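Long-range contact in cyclin homolog (Herpesvirus saimiri, PDB 2F2C), which belongs to the D-type cyclins and may help the virus drive transformation and rapid proliferation of latently infected host T cells: residues Thr179-Ala191 with Lys239-Leu251. Sequence-based numbering, arbitrary orientation.
Sequences TTICKALIQPNIA and KDQVSEAFSLYDL
K183 lies between two aromatic rings, F246 and Y249, where two helices of the second, C-terminal cyclin box meet. Segments 179-184 and 239-247 of these helices cross at 74°, their axes 8.1 Å apart. The K183 chain runs over one face of the Y249 ring. Its CE sits above the ring centre in a CH-pi contact, 3.4 Å from Y249 CE2. NZ lies beyond it over the same ring, 4.9 Å from the centroid, a cation-pi pair. NZ also makes a long, weak ion pair with E64 of helix 49-65, in the N-terminal cyclin box. CG of Y249 is anti to the backbone N (chi1 175°), which brings the ring under the lysine chain. I186 CD1 meets the same ring at its edge, 3.6 Å from Y249 CD1.

F246 is packed differently. K183 CB lies in the plane of its ring, at the edge, 3.9 Å from F246 CD1. The CB atoms of A184 and A245 are 3.7 Å apart, consistent with small residues allowing the close approach. The Q187 side chain crosses L248 at about a right angle, Q187 CG lying 3.7 Å from L248 CD2. I190 CG1 lies 3.6 Å from A245 CB.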
ATOM      1  N   THR A 179      -4.057 -19.787  -4.093  1.00 69.51           N
ATOM      2  CA  THR A 179      -4.812 -20.379  -5.184  1.00 69.97           C
ATOM      3  C   THR A 179      -6.127 -20.901  -4.628  1.00 70.56           C
ATOM      4  O   THR A 179      -7.198 -20.584  -5.148  1.00 71.24           O
ATOM      5  CB  THR A 179      -4.036 -21.531  -5.834  1.00 70.02           C
ATOM      6  OG1 THR A 179      -2.750 -21.073  -6.257  1.00 69.25           O
ATOM      7  CG2 THR A 179      -4.713 -21.952  -7.139  1.00 70.22           C
ATOM      8  N   THR A 180      -6.028 -21.694  -3.563  1.00 70.87           N
ATOM      9  CA  THR A 180      -7.181 -22.208  -2.828  1.00 71.17           C
ATOM     10  C   THR A 180      -8.144 -21.106  -2.342  1.00 71.24           C
ATOM     11  O   THR A 180      -9.369 -21.199  -2.538  1.00 71.30           O
ATOM     12  CB  THR A 180      -6.682 -23.044  -1.643  1.00 71.37           C
ATOM     13  OG1 THR A 180      -5.858 -24.113  -2.127  1.00 71.28           O
ATOM     14  CG2 THR A 180      -7.846 -23.747  -0.942  1.00 71.52           C
ATOM     15  N   ILE A 181      -7.605 -20.063  -1.717  1.00 71.02           N
ATOM     16  CA  ILE A 181      -8.475 -18.968  -1.274  1.00 71.11           C
ATOM     17  C   ILE A 181      -9.171 -18.279  -2.468  1.00 71.53           C
ATOM     18  O   ILE A 181     -10.406 -18.152  -2.470  1.00 71.14           O
ATOM     19  CB  ILE A 181      -7.730 -17.980  -0.354  1.00 70.43           C
ATOM     20  CG1 ILE A 181      -7.565 -18.590   1.030  1.00 70.25           C
ATOM     21  CG2 ILE A 181      -8.508 -16.736  -0.194  1.00 69.73           C
ATOM     22  CD1 ILE A 181      -6.270 -18.210   1.705  1.00 70.37           C
ATOM     23  N   CYS A 182      -8.388 -17.892  -3.486  1.00 71.73           N
ATOM     24  CA  CYS A 182      -8.939 -17.241  -4.682  1.00 72.00           C
ATOM     25  C   CYS A 182     -10.026 -18.030  -5.392  1.00 71.87           C
ATOM     26  O   CYS A 182     -10.933 -17.426  -5.940  1.00 72.13           O
ATOM     27  CB  CYS A 182      -7.864 -16.883  -5.675  1.00 71.73           C
ATOM     28  SG  CYS A 182      -6.847 -15.494  -5.164  1.00 75.71           S
ATOM     29  N   LYS A 183      -9.968 -19.357  -5.401  1.00 71.80           N
ATOM     30  CA  LYS A 183     -11.064 -20.091  -6.044  1.00 71.99           C
ATOM     31  C   LYS A 183     -12.316 -20.134  -5.162  1.00 72.10           C
ATOM     32  O   LYS A 183     -13.411 -19.856  -5.646  1.00 72.71           O
ATOM     33  CB  LYS A 183     -10.651 -21.487  -6.495  1.00 72.21           C
ATOM     34  CG  LYS A 183      -9.848 -21.522  -7.807  1.00 73.17           C
ATOM     35  CD  LYS A 183      -9.912 -22.910  -8.433  1.00 74.64           C
ATOM     36  CE  LYS A 183      -9.193 -22.974  -9.776  1.00 76.02           C
ATOM     37  NZ  LYS A 183      -7.719 -23.155  -9.668  1.00 77.69           N
ATOM     38  N   ALA A 184     -12.156 -20.444  -3.870  1.00 71.81           N
ATOM     39  CA  ALA A 184     -13.280 -20.468  -2.908  1.00 70.60           C
ATOM     40  C   ALA A 184     -14.146 -19.211  -2.963  1.00 70.19           C
ATOM     41  O   ALA A 184     -15.369 -19.310  -2.968  1.00 69.60           O
ATOM     42  CB  ALA A 184     -12.770 -20.701  -1.493  1.00 70.46           C
ATOM     43  N   LEU A 185     -13.501 -18.040  -3.041  1.00 70.14           N
ATOM     44  CA  LEU A 185     -14.186 -16.734  -3.085  1.00 70.10           C
ATOM     45  C   LEU A 185     -15.200 -16.580  -4.218  1.00 70.74           C
ATOM     46  O   LEU A 185     -15.931 -15.592  -4.249  1.00 70.82           O
ATOM     47  CB  LEU A 185     -13.174 -15.586  -3.167  1.00 69.68           C
ATOM     48  CG  LEU A 185     -12.599 -15.142  -1.828  1.00 69.02           C
ATOM     49  CD1 LEU A 185     -11.282 -14.461  -2.002  1.00 67.53           C
ATOM     50  CD2 LEU A 185     -13.554 -14.237  -1.106  1.00 68.32           C
ATOM     51  N   ILE A 186     -15.221 -17.527  -5.156  1.00 71.23           N
ATOM     52  CA  ILE A 186     -16.232 -17.549  -6.213  1.00 72.08           C
ATOM     53  C   ILE A 186     -17.613 -17.873  -5.622  1.00 72.64           C
ATOM     54  O   ILE A 186     -18.637 -17.325  -6.047  1.00 72.22           O
ATOM     55  CB  ILE A 186     -15.835 -18.580  -7.334  1.00 72.03           C
ATOM     56  CG1 ILE A 186     -14.589 -18.097  -8.074  1.00 72.60           C
ATOM     57  CG2 ILE A 186     -16.968 -18.819  -8.335  1.00 70.79           C
ATOM     58  CD1 ILE A 186     -14.199 -18.953  -9.295  1.00 72.36           C
ATOM     59  N   GLN A 187     -17.620 -18.770  -4.642  1.00 73.75           N
ATOM     60  CA  GLN A 187     -18.851 -19.300  -4.063  1.00 75.36           C
ATOM     61  C   GLN A 187     -19.572 -18.309  -3.117  1.00 76.22           C
ATOM     62  O   GLN A 187     -18.927 -17.629  -2.289  1.00 76.57           O
ATOM     63  CB  GLN A 187     -18.546 -20.619  -3.355  1.00 75.24           C
ATOM     64  CG  GLN A 187     -18.825 -21.878  -4.160  1.00 77.82           C
ATOM     65  CD  GLN A 187     -18.697 -21.692  -5.657  1.00 79.61           C
ATOM     66  OE1 GLN A 187     -17.637 -21.943  -6.230  1.00 81.82           O
ATOM     67  NE2 GLN A 187     -19.770 -21.247  -6.291  1.00 79.53           N
ATOM     68  N   PRO A 188     -20.895 -18.221  -3.265  1.00 76.83           N
ATOM     69  CA  PRO A 188     -21.745 -17.270  -2.525  1.00 77.43           C
ATOM     70  C   PRO A 188     -21.571 -17.255  -1.001  1.00 78.27           C
ATOM     71  O   PRO A 188     -21.432 -16.183  -0.403  1.00 78.84           O
ATOM     72  CB  PRO A 188     -23.161 -17.736  -2.864  1.00 77.67           C
ATOM     73  CG  PRO A 188     -22.993 -19.127  -3.498  1.00 77.50           C
ATOM     74  CD  PRO A 188     -21.681 -19.042  -4.204  1.00 77.27           C
ATOM     75  N   ASN A 189     -21.564 -18.428  -0.381  1.00 78.85           N
ATOM     76  CA  ASN A 189     -21.480 -18.536   1.069  1.00 79.33           C
ATOM     77  C   ASN A 189     -20.117 -18.130   1.661  1.00 79.54           C
ATOM     78  O   ASN A 189     -19.932 -18.136   2.878  1.00 80.31           O
ATOM     79  CB  ASN A 189     -21.838 -19.962   1.487  1.00 79.47           C
ATOM     80  CG  ASN A 189     -20.761 -20.964   1.109  1.00 80.37           C
ATOM     81  OD1 ASN A 189     -20.139 -20.865   0.044  1.00 82.33           O
ATOM     82  ND2 ASN A 189     -20.525 -21.929   1.986  1.00 80.44           N
ATOM     83  N   ILE A 190     -19.164 -17.758   0.822  1.00 79.51           N
ATOM     84  CA  ILE A 190     -17.845 -17.404   1.325  1.00 79.54           C
ATOM     85  C   ILE A 190     -17.798 -15.902   1.552  1.00 79.92           C
ATOM     86  O   ILE A 190     -17.019 -15.404   2.365  1.00 79.86           O
ATOM     87  CB  ILE A 190     -16.726 -17.899   0.334  1.00 79.40           C
ATOM     88  CG1 ILE A 190     -16.738 -19.433   0.219  1.00 79.92           C
ATOM     89  CG2 ILE A 190     -15.342 -17.467   0.762  1.00 78.10           C
ATOM     90  CD1 ILE A 190     -16.762 -20.209   1.570  1.00 79.87           C
ATOM     91  N   ALA A 191     -18.660 -15.179   0.840  1.00 80.58           N
ATOM     92  CA  ALA A 191     -18.612 -13.708   0.835  1.00 80.97           C
ATOM     93  C   ALA A 191     -18.826 -13.124   2.229  1.00 81.18           C
ATOM     94  O   ALA A 191     -18.273 -12.067   2.558  1.00 81.70           O
ATOM     95  CB  ALA A 191     -19.645 -13.148  -0.136  1.00 80.97           C
ATOM     96  N   LYS A 239     -12.771 -24.130   7.709  1.00 69.66           N
ATOM     97  CA  LYS A 239     -11.928 -25.094   6.986  1.00 69.64           C
ATOM     98  C   LYS A 239     -12.779 -25.899   5.984  1.00 69.86           C
ATOM     99  O   LYS A 239     -12.519 -25.898   4.783  1.00 69.97           O
ATOM    100  CB  LYS A 239     -11.178 -26.012   7.962  1.00 69.45           C
ATOM    101  CG  LYS A 239     -10.278 -27.060   7.321  1.00 68.74           C
ATOM    102  CD  LYS A 239     -11.022 -28.346   7.050  1.00 70.59           C
ATOM    103  CE  LYS A 239     -10.113 -29.456   6.574  1.00 71.14           C
ATOM    104  NZ  LYS A 239      -9.499 -29.122   5.254  1.00 73.27           N
ATOM    105  N   ASP A 240     -13.826 -26.542   6.474  1.00 70.16           N
ATOM    106  CA  ASP A 240     -14.696 -27.335   5.606  1.00 70.69           C
ATOM    107  C   ASP A 240     -15.450 -26.515   4.553  1.00 70.79           C
ATOM    108  O   ASP A 240     -15.738 -27.018   3.470  1.00 71.00           O
ATOM    109  CB  ASP A 240     -15.664 -28.192   6.434  1.00 70.63           C
ATOM    110  CG  ASP A 240     -14.944 -29.234   7.295  1.00 71.41           C
ATOM    111  OD1 ASP A 240     -13.697 -29.166   7.443  1.00 72.86           O
ATOM    112  OD2 ASP A 240     -15.547 -30.156   7.874  1.00 71.61           O
ATOM    113  N   GLN A 241     -15.757 -25.256   4.850  1.00 71.02           N
ATOM    114  CA  GLN A 241     -16.493 -24.429   3.897  1.00 71.05           C
ATOM    115  C   GLN A 241     -15.630 -24.010   2.719  1.00 71.01           C
ATOM    116  O   GLN A 241     -16.087 -24.066   1.566  1.00 71.75           O
ATOM    117  CB  GLN A 241     -17.066 -23.202   4.573  1.00 71.09           C
ATOM    118  CG  GLN A 241     -18.460 -23.422   5.086  1.00 72.51           C
ATOM    119  CD  GLN A 241     -18.922 -22.274   5.947  1.00 74.49           C
ATOM    120  OE1 GLN A 241     -18.283 -21.963   6.953  1.00 76.94           O
ATOM    121  NE2 GLN A 241     -20.018 -21.625   5.547  1.00 74.08           N
ATOM    122  N   VAL A 242     -14.396 -23.595   3.012  1.00 69.77           N
ATOM    123  CA  VAL A 242     -13.448 -23.196   1.993  1.00 68.96           C
ATOM    124  C   VAL A 242     -13.153 -24.399   1.092  1.00 68.90           C
ATOM    125  O   VAL A 242     -13.299 -24.328  -0.129  1.00 68.84           O
ATOM    126  CB  VAL A 242     -12.108 -22.646   2.605  1.00 69.05           C
ATOM    127  CG1 VAL A 242     -11.025 -22.585   1.534  1.00 68.22           C
ATOM    128  CG2 VAL A 242     -12.301 -21.278   3.274  1.00 66.75           C
ATOM    129  N   SER A 243     -12.759 -25.507   1.708  1.00 68.56           N
ATOM    130  CA  SER A 243     -12.537 -26.755   0.996  1.00 68.54           C
ATOM    131  C   SER A 243     -13.679 -27.125   0.026  1.00 68.63           C
ATOM    132  O   SER A 243     -13.430 -27.502  -1.119  1.00 68.25           O
ATOM    133  CB  SER A 243     -12.279 -27.873   1.999  1.00 68.17           C
ATOM    134  OG  SER A 243     -12.115 -29.096   1.324  1.00 69.45           O
ATOM    135  N   GLU A 244     -14.926 -27.002   0.476  1.00 69.27           N
ATOM    136  CA  GLU A 244     -16.077 -27.311  -0.376  1.00 70.15           C
ATOM    137  C   GLU A 244     -16.243 -26.278  -1.487  1.00 69.95           C
ATOM    138  O   GLU A 244     -16.462 -26.627  -2.642  1.00 70.15           O
ATOM    139  CB  GLU A 244     -17.361 -27.411   0.439  1.00 70.35           C
ATOM    140  CG  GLU A 244     -17.231 -28.235   1.711  1.00 73.24           C
ATOM    141  CD  GLU A 244     -17.479 -29.721   1.511  1.00 77.26           C
ATOM    142  OE1 GLU A 244     -17.319 -30.209   0.361  1.00 78.49           O
ATOM    143  OE2 GLU A 244     -17.849 -30.403   2.511  1.00 78.70           O
ATOM    144  N   ALA A 245     -16.143 -25.004  -1.135  1.00 70.04           N
ATOM    145  CA  ALA A 245     -16.200 -23.923  -2.122  1.00 69.94           C
ATOM    146  C   ALA A 245     -15.182 -24.137  -3.260  1.00 69.92           C
ATOM    147  O   ALA A 245     -15.513 -23.980  -4.450  1.00 69.88           O
ATOM    148  CB  ALA A 245     -15.988 -22.581  -1.439  1.00 69.66           C
ATOM    149  N   PHE A 246     -13.965 -24.524  -2.875  1.00 69.51           N
ATOM    150  CA  PHE A 246     -12.888 -24.836  -3.813  1.00 69.44           C
ATOM    151  C   PHE A 246     -13.249 -25.980  -4.768  1.00 69.70           C
ATOM    152  O   PHE A 246     -13.002 -25.879  -5.962  1.00 69.61           O
ATOM    153  CB  PHE A 246     -11.589 -25.104  -3.040  1.00 68.96           C
ATOM    154  CG  PHE A 246     -10.489 -25.686  -3.862  1.00 68.50           C
ATOM    155  CD1 PHE A 246      -9.851 -24.930  -4.848  1.00 69.23           C
ATOM    156  CD2 PHE A 246     -10.061 -26.987  -3.635  1.00 67.57           C
ATOM    157  CE1 PHE A 246      -8.812 -25.473  -5.607  1.00 66.67           C
ATOM    158  CE2 PHE A 246      -9.031 -27.538  -4.386  1.00 66.83           C
ATOM    159  CZ  PHE A 246      -8.403 -26.774  -5.372  1.00 66.82           C
ATOM    160  N   SER A 247     -13.847 -27.045  -4.239  1.00 70.33           N
ATOM    161  CA  SER A 247     -14.406 -28.138  -5.058  1.00 71.07           C
ATOM    162  C   SER A 247     -15.381 -27.651  -6.115  1.00 71.51           C
ATOM    163  O   SER A 247     -15.401 -28.182  -7.218  1.00 72.10           O
ATOM    164  CB  SER A 247     -15.167 -29.157  -4.201  1.00 70.87           C
ATOM    165  OG  SER A 247     -14.356 -29.712  -3.192  1.00 71.62           O
ATOM    166  N   LEU A 248     -16.200 -26.660  -5.768  1.00 71.92           N
ATOM    167  CA  LEU A 248     -17.328 -26.245  -6.606  1.00 72.24           C
ATOM    168  C   LEU A 248     -16.944 -25.532  -7.894  1.00 72.58           C
ATOM    169  O   LEU A 248     -17.801 -25.291  -8.747  1.00 72.78           O
ATOM    170  CB  LEU A 248     -18.309 -25.382  -5.801  1.00 72.20           C
ATOM    171  CG  LEU A 248     -19.602 -26.071  -5.342  1.00 72.14           C
ATOM    172  CD1 LEU A 248     -19.401 -27.548  -5.036  1.00 71.39           C
ATOM    173  CD2 LEU A 248     -20.202 -25.346  -4.145  1.00 72.03           C
ATOM    174  N   TYR A 249     -15.665 -25.195  -8.021  1.00 72.78           N
ATOM    175  CA  TYR A 249     -15.148 -24.486  -9.179  1.00 73.30           C
ATOM    176  C   TYR A 249     -15.355 -25.271 -10.482  1.00 73.91           C
ATOM    177  O   TYR A 249     -15.135 -26.494 -10.528  1.00 73.95           O
ATOM    178  CB  TYR A 249     -13.670 -24.187  -8.943  1.00 73.54           C
ATOM    179  CG  TYR A 249     -12.987 -23.551 -10.110  1.00 73.58           C
ATOM    180  CD1 TYR A 249     -13.101 -22.180 -10.345  1.00 72.54           C
ATOM    181  CD2 TYR A 249     -12.227 -24.317 -10.992  1.00 73.04           C
ATOM    182  CE1 TYR A 249     -12.476 -21.589 -11.437  1.00 72.56           C
ATOM    183  CE2 TYR A 249     -11.597 -23.737 -12.073  1.00 73.48           C
ATOM    184  CZ  TYR A 249     -11.725 -22.372 -12.289  1.00 73.34           C
ATOM    185  OH  TYR A 249     -11.098 -21.800 -13.368  1.00 75.26           O
ATOM    186  N   ASP A 250     -15.782 -24.576 -11.536  1.00 74.37           N
ATOM    187  CA  ASP A 250     -16.261 -25.252 -12.758  1.00 75.12           C
ATOM    188  C   ASP A 250     -16.381 -24.261 -13.932  1.00 75.36           C
ATOM    189  O   ASP A 250     -17.295 -23.437 -13.963  1.00 75.47           O
ATOM    190  CB  ASP A 250     -17.617 -25.945 -12.482  1.00 74.81           C
ATOM    191  CG  ASP A 250     -17.959 -27.064 -13.502  1.00 76.73           C
ATOM    192  OD1 ASP A 250     -17.261 -27.218 -14.539  1.00 77.72           O
ATOM    193  OD2 ASP A 250     -18.933 -27.849 -13.344  1.00 76.71           O
ATOM    194  N   LEU A 251     -15.464 -24.343 -14.899  1.00 75.71           N
ATOM    195  CA  LEU A 251     -15.529 -23.461 -16.069  1.00 75.96           C
ATOM    196  C   LEU A 251     -16.746 -23.763 -16.952  1.00 76.36           C
ATOM    197  O   LEU A 251     -17.261 -22.875 -17.623  1.00 76.88           O
ATOM    198  CB  LEU A 251     -14.220 -23.473 -16.874  1.00 75.55           C
ATOM    199  CG  LEU A 251     -13.037 -22.791 -16.168  1.00 75.67           C
ATOM    200  CD1 LEU A 251     -11.691 -23.100 -16.819  1.00 75.12           C
ATOM    201  CD2 LEU A 251     -13.233 -21.286 -16.059  1.00 75.29           C
TER